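Local atomic coordinates of methionine gamma-lyase (Trichomonas vaginalis, PDB entry 1E5E), a protein that belongs to the Cys/Met metabolism family of pyridoxal-phosphate-dependent enzymes and forms an assembly of four chains. Residues N133-P137 and K162-R168; V140-P146 and D172-Q176; E267-M272 and M307-I312; S106-L110 and A364-T368. All coordinates share one frame; numbering follows the deposited sequence.

Contact 1: residues N133-P137 and K162-R168; sequences NTAIP and KIIDMER
Asn-133 OD1 accepts from Lys-162 NZ at 2.8 Å and also from the backbone N of Ala-135 at 3.0 Å, the latter closing an Asx turn. The two donors approach the oxygen from opposite faces of the amide, and NZ stands 68° out of the carbonyl plane. Lys-162 reaches this position through a bend at its third torsion (chi3 68°), and its ammonium is shared with Asp-107 through a salt bridge. On the other flank Arg-168 NH2 gives Ala-135 O a weak bond, 2.8 Å long but with an N-H...O angle of only 119°. Two waters add further bridges: one joins the carbonyl oxygens of Thr-134 and Asp-165, the other runs from Ala-135 O to Asp-165 N.

Pro-137 CG sits 3.8 Å above the guanidinium plane of Arg-168, over its centre. Asp-165 holds the arginine from within its own segment: OD1 caps helix 166-174 by accepting Arg-168 N at 3.0 Å, while OD2 lies 3.4 Å from NH1, a pairing of charges without a directed N-H.

Among apolar groups, Ala-135 CB touches Ile-164 CG1 at 4.1 Å and packs on the Lys-162 chain at CD. Separately, the Ile-164 CD1 methyl lies 3.3 Å beside the hydroxyl OG1 of Thr-134, whose hydrogen bond goes to Asp-107.

The turn after strand 128-132 is therefore tied to the helix start by one lysine-amide bond, a weak arginine-carbonyl bond, two water bridges and the packing of Ala-135 and Pro-137, with Asp-107 probably balancing the lysine charge.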
loop_
_atom_site.group_PDB
_atom_site.type_symbol
_atom_site.label_atom_id
_atom_site.label_comp_id
_atom_site.label_asym_id
_atom_site.label_seq_id
_atom_site.Cartn_x
_atom_site.Cartn_y
_atom_site.Cartn_z
ATOM N N ASN A 133 -9.167 -41.254 -12.101
ATOM C CA ASN A 133 -8.991 -40.501 -13.341
ATOM C C ASN A 133 -10.413 -40.109 -13.743
ATOM O O ASN A 133 -11.164 -40.902 -14.352
ATOM C CB ASN A 133 -8.281 -41.235 -14.475
ATOM C CG ASN A 133 -7.925 -40.345 -15.660
ATOM O OD1 ASN A 133 -8.489 -39.258 -15.773
ATOM N ND2 ASN A 133 -6.986 -40.743 -16.527
ATOM N N THR A 134 -10.817 -38.862 -13.412
ATOM C CA THR A 134 -12.206 -38.496 -13.736
ATOM C C THR A 134 -12.345 -38.268 -15.234
ATOM O O THR A 134 -13.463 -38.188 -15.718
ATOM C CB THR A 134 -12.683 -37.228 -13.014
ATOM O OG1 THR A 134 -11.837 -36.154 -13.507
ATOM C CG2 THR A 134 -12.555 -37.366 -11.506
ATOM N N ALA A 135 -11.282 -38.204 -16.028
ATOM C CA ALA A 135 -11.336 -38.059 -17.467
ATOM C C ALA A 135 -11.802 -39.351 -18.139
ATOM O O ALA A 135 -12.286 -39.306 -19.275
ATOM C CB ALA A 135 -10.000 -37.628 -18.050
ATOM N N ILE A 136 -11.756 -40.474 -17.450
ATOM C CA ILE A 136 -12.200 -41.766 -17.964
ATOM C C ILE A 136 -13.639 -42.121 -17.659
ATOM O O ILE A 136 -14.071 -42.303 -16.525
ATOM C CB ILE A 136 -11.274 -42.871 -17.381
ATOM C CG1 ILE A 136 -9.857 -42.519 -17.844
ATOM C CG2 ILE A 136 -11.727 -44.250 -17.853
ATOM C CD1 ILE A 136 -8.732 -43.409 -17.448
ATOM N N PRO A 137 -14.448 -42.275 -18.710
ATOM C CA PRO A 137 -15.835 -42.684 -18.590
ATOM C C PRO A 137 -15.995 -43.801 -17.577
ATOM O O PRO A 137 -15.242 -44.777 -17.559
ATOM C CB PRO A 137 -16.148 -43.219 -19.975
ATOM C CG PRO A 137 -15.244 -42.487 -20.911
ATOM C CD PRO A 137 -14.017 -42.127 -20.124
ATOM N N LYS A 162 -4.285 -32.217 -18.590
ATOM C CA LYS A 162 -5.265 -33.229 -18.971
ATOM C C LYS A 162 -6.640 -32.551 -19.034
ATOM O O LYS A 162 -6.941 -31.759 -18.137
ATOM C CB LYS A 162 -5.294 -34.434 -18.062
ATOM C CG LYS A 162 -6.475 -35.388 -18.190
ATOM C CD LYS A 162 -6.378 -36.498 -17.134
ATOM C CE LYS A 162 -6.584 -35.997 -15.710
ATOM N NZ LYS A 162 -6.846 -37.215 -14.821
ATOM N N ILE A 163 -7.423 -32.841 -20.067
ATOM C CA ILE A 163 -8.733 -32.221 -20.143
ATOM C C ILE A 163 -9.790 -33.118 -19.539
ATOM O O ILE A 163 -9.731 -34.314 -19.762
ATOM C CB ILE A 163 -9.136 -31.947 -21.628
ATOM C CG1 ILE A 163 -8.032 -31.124 -22.289
ATOM C CG2 ILE A 163 -10.497 -31.289 -21.734
ATOM C CD1 ILE A 163 -7.831 -29.742 -21.723
ATOM N N ILE A 164 -10.744 -32.576 -18.800
ATOM C CA ILE A 164 -11.780 -33.415 -18.214
ATOM C C ILE A 164 -13.103 -32.942 -18.768
ATOM O O ILE A 164 -13.363 -31.741 -18.789
ATOM C CB ILE A 164 -11.783 -33.376 -16.691
ATOM C CG1 ILE A 164 -10.483 -33.999 -16.135
ATOM C CG2 ILE A 164 -13.040 -34.073 -16.120
ATOM C CD1 ILE A 164 -10.251 -33.481 -14.733
ATOM N N ASP A 165 -13.922 -33.869 -19.232
ATOM C CA ASP A 165 -15.275 -33.589 -19.684
ATOM C C ASP A 165 -16.165 -33.345 -18.467
ATOM O O ASP A 165 -16.676 -34.250 -17.815
ATOM C CB ASP A 165 -15.786 -34.775 -20.518
ATOM C CG ASP A 165 -17.181 -34.523 -21.030
ATOM O OD1 ASP A 165 -17.950 -33.698 -20.508
ATOM O OD2 ASP A 165 -17.544 -35.222 -21.995
ATOM N N MET A 166 -16.350 -32.064 -18.158
ATOM C CA MET A 166 -17.086 -31.597 -16.995
ATOM C C MET A 166 -18.569 -31.952 -17.030
ATOM O O MET A 166 -19.101 -32.364 -15.993
ATOM C CB MET A 166 -16.967 -30.063 -16.831
ATOM C CG MET A 166 -15.558 -29.636 -16.452
ATOM S SD MET A 166 -15.379 -27.910 -15.969
ATOM C CE MET A 166 -15.557 -27.100 -17.541
ATOM N N GLU A 167 -19.187 -31.781 -18.194
ATOM C CA GLU A 167 -20.604 -32.147 -18.250
ATOM C C GLU A 167 -20.820 -33.622 -17.863
ATOM O O GLU A 167 -21.704 -33.931 -17.061
ATOM C CB GLU A 167 -21.202 -31.889 -19.612
ATOM C CG GLU A 167 -22.715 -32.056 -19.571
ATOM C CD GLU A 167 -23.359 -31.437 -20.782
ATOM O OE1 GLU A 167 -22.670 -30.854 -21.658
ATOM O OE2 GLU A 167 -24.601 -31.482 -20.839
ATOM N N ARG A 168 -19.944 -34.485 -18.374
ATOM C CA ARG A 168 -20.004 -35.891 -18.070
ATOM C C ARG A 168 -19.793 -36.195 -16.593
ATOM O O ARG A 168 -20.559 -36.992 -16.040
ATOM C CB ARG A 168 -18.969 -36.749 -18.822
ATOM C CG ARG A 168 -19.464 -38.209 -18.761
ATOM C CD ARG A 168 -18.654 -39.113 -19.687
ATOM N NE ARG A 168 -17.291 -39.227 -19.147
ATOM C CZ ARG A 168 -16.258 -38.838 -19.914
ATOM N NH1 ARG A 168 -16.447 -38.349 -21.144
ATOM N NH2 ARG A 168 -15.050 -38.947 -19.385
HETATM O O HOH W 1 -15.099 -37.090 -17.497
HETATM O O HOH W 2 -12.937 -36.551 -20.200
#

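Contact 2: residues V140-P146 and D172-Q176; sequences VKKHMKP and DAHSQ
Gln-176 NE2 donates to the carbonyl O of Lys-145 at 2.6 Å, with an N-H...O angle of 160°. The acceptor lies almost in the amide plane of the glutamine, whereas the donor stands 37° out of the carbonyl plane of Lys-145. The glutamine chain is extended beyond CG, which carries the amide across to the other segment. Its OE1 accepts from a water at 2.7 Å.

Met-144 comes at Gln-176 from the opposite direction. A bend at its last torsion (chi3 83°) lays the thioether along the backbone of Asp-172 and Ala-173: SD is 3.4 Å from Asp-172 O, and CE is packed tightly, 3.1 Å from Ala-173 O and 3.4 Å from Gln-176 CB. The hydrogen bond to Asp-172 O comes from Ser-175 OG, at 2.7 Å; the sulfur only lies beside it. Nearer the start of the contact, Val-140 CG1 meets Asp-172 CB at 4.0 Å, and a water accepting from Lys-141 N reaches toward the aspartate carboxylate.

Beneath this layer lie the strands: Val-140 rests on Ile-132, Met-144 on Ile-105 and Ala-173 on Val-181. Helices 139-143 and 166-174, joined through strand 148-154, thus pack side by side on one face of the seven-stranded sheet, as in the alpha/beta large domain of fold-type I pyridoxal-phosphate enzymes.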
loop_
_atom_site.group_PDB
_atom_site.type_symbol
_atom_site.label_atom_id
_atom_site.label_comp_id
_atom_site.label_asym_id
_atom_site.label_seq_id
_atom_site.Cartn_x
_atom_site.Cartn_y
_atom_site.Cartn_z
ATOM N N VAL A 140 -16.056 -42.123 -12.180
ATOM C CA VAL A 140 -16.747 -41.363 -11.155
ATOM C C VAL A 140 -17.857 -42.199 -10.553
ATOM O O VAL A 140 -17.815 -42.515 -9.360
ATOM C CB VAL A 140 -17.310 -40.026 -11.677
ATOM C CG1 VAL A 140 -18.257 -39.425 -10.642
ATOM C CG2 VAL A 140 -16.181 -39.056 -11.990
ATOM N N LYS A 141 -18.810 -42.586 -11.391
ATOM C CA LYS A 141 -19.923 -43.386 -10.927
ATOM C C LYS A 141 -19.477 -44.648 -10.195
ATOM O O LYS A 141 -20.044 -44.985 -9.144
ATOM C CB LYS A 141 -20.871 -43.771 -12.061
ATOM C CG LYS A 141 -22.305 -43.429 -11.659
ATOM C CD LYS A 141 -23.340 -44.351 -12.294
ATOM C CE LYS A 141 -24.642 -44.308 -11.501
ATOM N NZ LYS A 141 -24.364 -44.404 -10.030
ATOM N N LYS A 142 -18.418 -45.324 -10.648
ATOM C CA LYS A 142 -17.977 -46.536 -9.960
ATOM C C LYS A 142 -17.474 -46.278 -8.546
ATOM O O LYS A 142 -17.462 -47.195 -7.700
ATOM C CB LYS A 142 -16.885 -47.250 -10.762
ATOM C CG LYS A 142 -17.404 -47.984 -11.986
ATOM C CD LYS A 142 -16.291 -48.400 -12.950
ATOM C CE LYS A 142 -16.930 -48.905 -14.251
ATOM N NZ LYS A 142 -15.925 -48.932 -15.360
ATOM N N HIS A 143 -16.971 -45.065 -8.260
ATOM C CA HIS A 143 -16.437 -44.845 -6.924
ATOM C C HIS A 143 -17.404 -44.180 -5.980
ATOM O O HIS A 143 -17.038 -43.938 -4.831
ATOM C CB HIS A 143 -15.157 -44.018 -7.016
ATOM C CG HIS A 143 -14.081 -44.850 -7.638
ATOM N ND1 HIS A 143 -13.968 -44.976 -9.007
ATOM C CD2 HIS A 143 -13.086 -45.561 -7.067
ATOM C CE1 HIS A 143 -12.906 -45.741 -9.273
ATOM N NE2 HIS A 143 -12.389 -46.110 -8.119
ATOM N N MET A 144 -18.586 -43.894 -6.446
ATOM C CA MET A 144 -19.559 -43.207 -5.597
ATOM C C MET A 144 -20.034 -44.094 -4.479
ATOM O O MET A 144 -20.245 -45.294 -4.669
ATOM C CB MET A 144 -20.621 -42.611 -6.516
ATOM C CG MET A 144 -20.174 -41.134 -6.841
ATOM S SD MET A 144 -21.242 -40.532 -8.160
ATOM C CE MET A 144 -22.643 -40.014 -7.183
ATOM N N LYS A 145 -20.152 -43.537 -3.275
ATOM C CA LYS A 145 -20.570 -44.267 -2.083
ATOM C C LYS A 145 -21.704 -43.488 -1.469
ATOM O O LYS A 145 -21.963 -42.330 -1.791
ATOM C CB LYS A 145 -19.446 -44.516 -1.076
ATOM C CG LYS A 145 -18.223 -45.173 -1.674
ATOM C CD LYS A 145 -17.228 -45.787 -0.732
ATOM C CE LYS A 145 -16.423 -44.774 0.079
ATOM N NZ LYS A 145 -15.356 -45.493 0.851
ATOM N N PRO A 146 -22.423 -44.091 -0.535
ATOM C CA PRO A 146 -23.561 -43.447 0.065
ATOM C C PRO A 146 -23.165 -42.159 0.776
ATOM O O PRO A 146 -24.020 -41.308 0.964
ATOM C CB PRO A 146 -24.177 -44.505 0.960
ATOM C CG PRO A 146 -23.636 -45.797 0.437
ATOM C CD PRO A 146 -22.239 -45.476 -0.032
ATOM N N ASP A 172 -22.664 -37.834 -13.977
ATOM C CA ASP A 172 -22.370 -38.962 -13.110
ATOM C C ASP A 172 -22.426 -38.634 -11.613
ATOM O O ASP A 172 -22.992 -39.395 -10.819
ATOM C CB ASP A 172 -21.010 -39.531 -13.529
ATOM C CG ASP A 172 -21.096 -40.190 -14.906
ATOM O OD1 ASP A 172 -22.129 -40.293 -15.615
ATOM O OD2 ASP A 172 -20.020 -40.589 -15.371
ATOM N N ALA A 173 -21.820 -37.528 -11.167
ATOM C CA ALA A 173 -21.839 -37.181 -9.760
ATOM C C ALA A 173 -23.272 -36.916 -9.311
ATOM O O ALA A 173 -23.683 -37.348 -8.239
ATOM C CB ALA A 173 -21.065 -35.867 -9.500
ATOM N N HIS A 174 -24.017 -36.172 -10.134
ATOM C CA HIS A 174 -25.378 -35.825 -9.778
ATOM C C HIS A 174 -26.396 -36.940 -10.100
ATOM O O HIS A 174 -27.564 -36.791 -9.721
ATOM C CB HIS A 174 -25.841 -34.537 -10.428
ATOM C CG HIS A 174 -25.074 -33.303 -10.044
ATOM N ND1 HIS A 174 -24.749 -32.360 -10.989
ATOM C CD2 HIS A 174 -24.588 -32.853 -8.858
ATOM C CE1 HIS A 174 -24.108 -31.355 -10.395
ATOM N NE2 HIS A 174 -23.968 -31.644 -9.112
ATOM N N SER A 175 -25.915 -38.132 -10.474
ATOM C CA SER A 175 -26.862 -39.250 -10.616
ATOM C C SER A 175 -27.239 -39.720 -9.219
ATOM O O SER A 175 -28.211 -40.447 -9.113
ATOM C CB SER A 175 -26.312 -40.383 -11.472
ATOM O OG SER A 175 -25.185 -40.955 -10.823
ATOM N N GLN A 176 -26.505 -39.313 -8.183
ATOM C CA GLN A 176 -26.906 -39.637 -6.807
ATOM C C GLN A 176 -27.246 -38.301 -6.138
ATOM O O GLN A 176 -26.618 -37.309 -6.527
ATOM C CB GLN A 176 -25.812 -40.422 -6.147
ATOM C CG GLN A 176 -25.510 -40.263 -4.690
ATOM C CD GLN A 176 -24.423 -41.218 -4.221
ATOM O OE1 GLN A 176 -24.159 -42.186 -4.950
ATOM N NE2 GLN A 176 -23.771 -40.962 -3.089
HETATM O O HOH W 3 -18.527 -42.054 -14.133
HETATM O O HOH W 4 -25.021 -43.702 -7.022
#

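Contact 3: residues E267-M272 and M307-I312; sequences ESENAM and MYGSMI. Unlike the reference sequence in segment 307-312: Tyr-308 (reference Ser). With SO4 (sulfate ion), chain D.
Ser-268, on helix 260-279, packs beside Met-307 and Gly-309, ahead of strand 311-316, and its side chain can be traced atom by atom. CB packs against Gly-309 O at 3.9 Å and Met-307 CB at 4.0 Å. From there OG, turned beside the backbone N (chi1 -71°), comes to 3.6 Å from Met-307 CB and receives a weak bond from Gly-309 N, 3.2 Å long with an angle of 124° at the hydrogen. The stronger partner of OG is the carbonyl O of Met-264, one turn earlier in the same helix. Ser-268 CA also directs its hydrogen at Gly-309 O, a 3.4 Å contact that is nearly straight (159°).

Ala-271 and Ser-310 bring small groups together next to it. Ala-271 CB rests 3.5 Å from Ser-310 CA and also touches Ile-312 CD1. Ser-310 CB meets Glu-267 CB at a tight 3.4 Å, while its hydroxyl is bonded to Tyr-210 OH and Val-376 O. Farther out, Met-272 CE comes obliquely to the ring of Tyr-308, a residue that is serine in the reference sequence. The phenol of Tyr-308 gives a 3.0 Å hydrogen bond from OH to O4 of a sulfate, probably from the crystallisation liquor, which His-298 and Lys-302 also bind.

Helix 260-279 comes close to the loop entering strand 311-316, consistent with the small glycine, alanine and serine residues where they meet, with one weak hydrogen bond and a CA-H...O contact between them; the buried hydroxyls are satisfied chiefly by partners elsewhere in the chain.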
loop_
_atom_site.group_PDB
_atom_site.type_symbol
_atom_site.label_atom_id
_atom_site.label_comp_id
_atom_site.label_asym_id
_atom_site.label_seq_id
_atom_site.Cartn_x
_atom_site.Cartn_y
_atom_site.Cartn_z
ATOM N N GLU A 267 -1.955 -13.613 -23.871
ATOM C CA GLU A 267 -1.195 -14.788 -23.445
ATOM C C GLU A 267 -1.537 -16.057 -24.209
ATOM O O GLU A 267 -0.638 -16.898 -24.433
ATOM C CB GLU A 267 -1.363 -15.001 -21.913
ATOM C CG GLU A 267 -0.702 -13.851 -21.158
ATOM C CD GLU A 267 -1.041 -13.624 -19.717
ATOM O OE1 GLU A 267 -1.791 -14.422 -19.122
ATOM O OE2 GLU A 267 -0.550 -12.599 -19.133
ATOM N N SER A 268 -2.781 -16.298 -24.563
ATOM C CA SER A 268 -3.251 -17.445 -25.333
ATOM C C SER A 268 -2.653 -17.441 -26.748
ATOM O O SER A 268 -2.139 -18.446 -27.267
ATOM C CB SER A 268 -4.791 -17.391 -25.397
ATOM O OG SER A 268 -5.312 -17.705 -24.059
ATOM N N GLU A 269 -2.651 -16.265 -27.382
ATOM C CA GLU A 269 -2.113 -16.071 -28.704
ATOM C C GLU A 269 -0.606 -16.364 -28.701
ATOM O O GLU A 269 -0.174 -17.147 -29.551
ATOM C CB GLU A 269 -2.315 -14.660 -29.256
ATOM C CG GLU A 269 -3.755 -14.326 -29.498
ATOM C CD GLU A 269 -4.101 -12.849 -29.578
ATOM O OE1 GLU A 269 -5.280 -12.544 -29.905
ATOM O OE2 GLU A 269 -3.303 -11.961 -29.187
ATOM N N ASN A 270 0.094 -15.866 -27.683
ATOM C CA ASN A 270 1.501 -16.159 -27.565
ATOM C C ASN A 270 1.747 -17.656 -27.362
ATOM O O ASN A 270 2.683 -18.232 -27.923
ATOM C CB ASN A 270 2.166 -15.404 -26.411
ATOM C CG ASN A 270 2.565 -13.985 -26.701
ATOM O OD1 ASN A 270 2.652 -13.541 -27.854
ATOM N ND2 ASN A 270 2.878 -13.256 -25.625
ATOM N N ALA A 271 0.947 -18.252 -26.495
ATOM C CA ALA A 271 1.091 -19.647 -26.143
ATOM C C ALA A 271 0.891 -20.551 -27.373
ATOM O O ALA A 271 1.692 -21.448 -27.589
ATOM C CB ALA A 271 0.104 -20.093 -25.046
ATOM N N MET A 272 -0.100 -20.234 -28.207
ATOM C CA MET A 272 -0.255 -21.048 -29.424
ATOM C C MET A 272 1.055 -20.976 -30.214
ATOM O O MET A 272 1.526 -22.039 -30.656
ATOM C CB MET A 272 -1.445 -20.620 -30.270
ATOM C CG MET A 272 -1.671 -21.470 -31.523
ATOM S SD MET A 272 -1.940 -23.230 -31.188
ATOM C CE MET A 272 -3.652 -23.297 -30.744
ATOM N N MET A 307 -10.736 -19.801 -25.130
ATOM C CA MET A 307 -9.385 -19.625 -25.635
ATOM C C MET A 307 -8.616 -20.844 -25.124
ATOM O O MET A 307 -9.112 -21.419 -24.150
ATOM C CB MET A 307 -8.682 -18.332 -25.176
ATOM C CG MET A 307 -9.377 -17.169 -25.886
ATOM S SD MET A 307 -8.636 -15.584 -25.617
ATOM C CE MET A 307 -9.092 -15.238 -23.914
ATOM N N TYR A 308 -7.457 -21.155 -25.675
ATOM C CA TYR A 308 -6.781 -22.350 -25.202
ATOM C C TYR A 308 -5.799 -22.101 -24.076
ATOM O O TYR A 308 -5.127 -23.054 -23.662
ATOM C CB TYR A 308 -6.146 -23.098 -26.394
ATOM C CG TYR A 308 -7.223 -23.678 -27.307
ATOM C CD1 TYR A 308 -7.400 -23.242 -28.616
ATOM C CD2 TYR A 308 -8.053 -24.686 -26.839
ATOM C CE1 TYR A 308 -8.364 -23.817 -29.434
ATOM C CE2 TYR A 308 -9.031 -25.261 -27.625
ATOM C CZ TYR A 308 -9.159 -24.820 -28.937
ATOM O OH TYR A 308 -10.147 -25.380 -29.706
ATOM N N GLY A 309 -5.738 -20.875 -23.547
ATOM C CA GLY A 309 -4.941 -20.675 -22.331
ATOM C C GLY A 309 -3.463 -20.428 -22.621
ATOM O O GLY A 309 -3.044 -20.475 -23.773
ATOM N N SER A 310 -2.692 -20.167 -21.568
ATOM C CA SER A 310 -1.286 -19.850 -21.816
ATOM C C SER A 310 -0.385 -20.843 -21.110
ATOM O O SER A 310 0.814 -20.600 -21.174
ATOM C CB SER A 310 -1.020 -18.389 -21.457
ATOM O OG SER A 310 -0.813 -18.260 -20.056
ATOM N N MET A 311 -0.962 -21.931 -20.612
ATOM C CA MET A 311 -0.187 -23.008 -20.005
ATOM C C MET A 311 0.228 -23.965 -21.148
ATOM O O MET A 311 -0.562 -24.317 -22.025
ATOM C CB MET A 311 -0.931 -23.824 -18.933
ATOM C CG MET A 311 -1.401 -22.989 -17.715
ATOM S SD MET A 311 -0.062 -22.046 -16.963
ATOM C CE MET A 311 0.974 -23.286 -16.267
ATOM N N ILE A 312 1.473 -24.425 -21.088
ATOM C CA ILE A 312 2.017 -25.358 -22.047
ATOM C C ILE A 312 2.841 -26.348 -21.241
ATOM O O ILE A 312 3.709 -25.841 -20.539
ATOM C CB ILE A 312 2.919 -24.702 -23.103
ATOM C CG1 ILE A 312 2.209 -23.659 -23.997
ATOM C CG2 ILE A 312 3.482 -25.794 -24.032
ATOM C CD1 ILE A 312 3.209 -22.906 -24.907
HETATM S S SO4 D . -9.976 -24.680 -33.170
HETATM O O1 SO4 D . -9.065 -23.886 -34.063
HETATM O O2 SO4 D . -9.201 -25.751 -32.459
HETATM O O3 SO4 D . -11.011 -25.372 -34.043
HETATM O O4 SO4 D . -10.677 -23.750 -32.224
#

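Contact 4: residues S106-L110 and A364-T368; sequences SDECL and AAGIT
Glu-108 and Cys-109 meet Ala-365 where strand 103-107 runs out. In Ser-106, OG donates to Asp-107 O at 2.6 Å. Asp-107 then makes an Asx turn: its OD1 takes Cys-109 N on the anti side, only 15° out of the carboxylate plane, in a bond of 2.6 Å with an angle of 166° at the hydrogen. Glu-108 follows with CG wedged between its own backbone N and carbonyl carbon (chi1 62°). From there the extended chain passes Ala-365 CB, 4.2 Å from CG, and brings OE1 to 3.8 Å from Ala-364 CB. One water donates both to Glu-108 OE2 and to Ala-364 O, at 2.9 Å from the carboxylate oxygen.

The surface being met is a helix end. Helix 359-364 finishes in a Schellman motif, with Gly-366 as the C-prime residue and Ile-367 N bonded to Arg-362 O, and with Ala-365 and Ile-367 pointing toward the strand end. Cys-109 CB touches Ala-365 CB at 4.0 Å, and its SG reaches Ile-367 CD1 at 4.3 Å. Leu-110 turns the other way, its side chain lying on Tyr-152 and Phe-118 while its carbonyl accepts from His-354.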
loop_
_atom_site.group_PDB
_atom_site.type_symbol
_atom_site.label_atom_id
_atom_site.label_comp_id
_atom_site.label_asym_id
_atom_site.label_seq_id
_atom_site.Cartn_x
_atom_site.Cartn_y
_atom_site.Cartn_z
ATOM N N SER A 106 -11.742 -37.311 -5.844
ATOM C CA SER A 106 -10.937 -36.347 -6.550
ATOM C C SER A 106 -10.171 -36.919 -7.738
ATOM O O SER A 106 -9.736 -38.073 -7.756
ATOM C CB SER A 106 -9.852 -35.822 -5.594
ATOM O OG SER A 106 -8.980 -34.944 -6.293
ATOM N N ASP A 107 -9.942 -36.027 -8.700
ATOM C CA ASP A 107 -9.125 -36.454 -9.837
ATOM C C ASP A 107 -7.764 -36.615 -9.167
ATOM O O ASP A 107 -7.477 -35.848 -8.232
ATOM C CB ASP A 107 -9.031 -35.494 -10.988
ATOM C CG ASP A 107 -8.381 -36.116 -12.222
ATOM O OD1 ASP A 107 -7.131 -36.127 -12.272
ATOM O OD2 ASP A 107 -9.136 -36.583 -13.107
ATOM N N GLU A 108 -7.011 -37.595 -9.615
ATOM C CA GLU A 108 -5.664 -37.784 -9.092
ATOM C C GLU A 108 -4.686 -36.774 -9.636
ATOM O O GLU A 108 -3.590 -36.704 -9.069
ATOM C CB GLU A 108 -5.161 -39.195 -9.501
ATOM C CG GLU A 108 -5.056 -39.384 -11.004
ATOM C CD GLU A 108 -4.570 -40.773 -11.438
ATOM O OE1 GLU A 108 -3.638 -41.393 -10.878
ATOM O OE2 GLU A 108 -5.053 -41.209 -12.498
ATOM N N CYS A 109 -4.965 -36.105 -10.765
ATOM C CA CYS A 109 -3.951 -35.137 -11.203
ATOM C C CYS A 109 -4.347 -33.741 -10.729
ATOM O O CYS A 109 -5.127 -33.065 -11.438
ATOM C CB CYS A 109 -3.725 -35.121 -12.713
ATOM S SG CYS A 109 -2.295 -34.110 -13.202
ATOM N N LEU A 110 -3.802 -33.309 -9.619
ATOM C CA LEU A 110 -4.077 -32.017 -9.032
ATOM C C LEU A 110 -2.750 -31.296 -8.747
ATOM O O LEU A 110 -1.635 -31.851 -8.683
ATOM C CB LEU A 110 -4.705 -32.183 -7.646
ATOM C CG LEU A 110 -5.923 -33.063 -7.427
ATOM C CD1 LEU A 110 -6.333 -33.129 -5.970
ATOM C CD2 LEU A 110 -7.079 -32.534 -8.296
ATOM N N ALA A 364 1.787 -42.116 -11.780
ATOM C CA ALA A 364 0.459 -42.593 -12.179
ATOM C C ALA A 364 -0.386 -41.514 -12.840
ATOM O O ALA A 364 -1.164 -41.777 -13.759
ATOM C CB ALA A 364 -0.245 -43.164 -10.950
ATOM N N ALA A 365 -0.179 -40.250 -12.475
ATOM C CA ALA A 365 -0.948 -39.134 -12.983
ATOM C C ALA A 365 -0.276 -38.526 -14.203
ATOM O O ALA A 365 -0.716 -37.503 -14.722
ATOM C CB ALA A 365 -1.176 -38.059 -11.911
ATOM N N GLY A 366 0.802 -39.163 -14.667
ATOM C CA GLY A 366 1.495 -38.764 -15.860
ATOM C C GLY A 366 2.529 -37.685 -15.610
ATOM O O GLY A 366 3.007 -37.099 -16.588
ATOM N N ILE A 367 2.814 -37.390 -14.354
ATOM C CA ILE A 367 3.853 -36.379 -14.091
ATOM C C ILE A 367 5.178 -37.113 -14.163
ATOM O O ILE A 367 5.456 -37.899 -13.252
ATOM C CB ILE A 367 3.633 -35.645 -12.761
ATOM C CG1 ILE A 367 2.264 -34.918 -12.948
ATOM C CG2 ILE A 367 4.714 -34.622 -12.483
ATOM C CD1 ILE A 367 1.654 -34.644 -11.583
ATOM N N THR A 368 5.960 -36.968 -15.213
ATOM C CA THR A 368 7.241 -37.661 -15.349
ATOM C C THR A 368 8.318 -36.714 -14.843
ATOM O O THR A 368 8.076 -35.504 -14.891
ATOM C CB THR A 368 7.556 -37.997 -16.813
ATOM O OG1 THR A 368 8.051 -36.848 -17.544
ATOM C CG2 THR A 368 6.307 -38.418 -17.600
HETATM O O HOH W 5 -3.569 -43.466 -13.625
#

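Contact 4 opens first, at the end of strand 103-107, and its loop of more than 250 residues closes only at 364-368, so the other three lie inside it. Contact 1 opens at 133-137 and contact 2 at 140-146; they close in the same order, at 162-168 and 172-176, and therefore cross. Both use helix 166-174, tying successive strand-helix units of the large sheet together. They touch through Thr-134 and Val-140, and contact 1 joins contact 4 at Asp-107. Contact 3 follows in series, fixing helix 260-279 to the start of strand 311-316 in the five-stranded sheet. Contact 4 links the large sheet to the chain just before strand 371-375 of that second sheet.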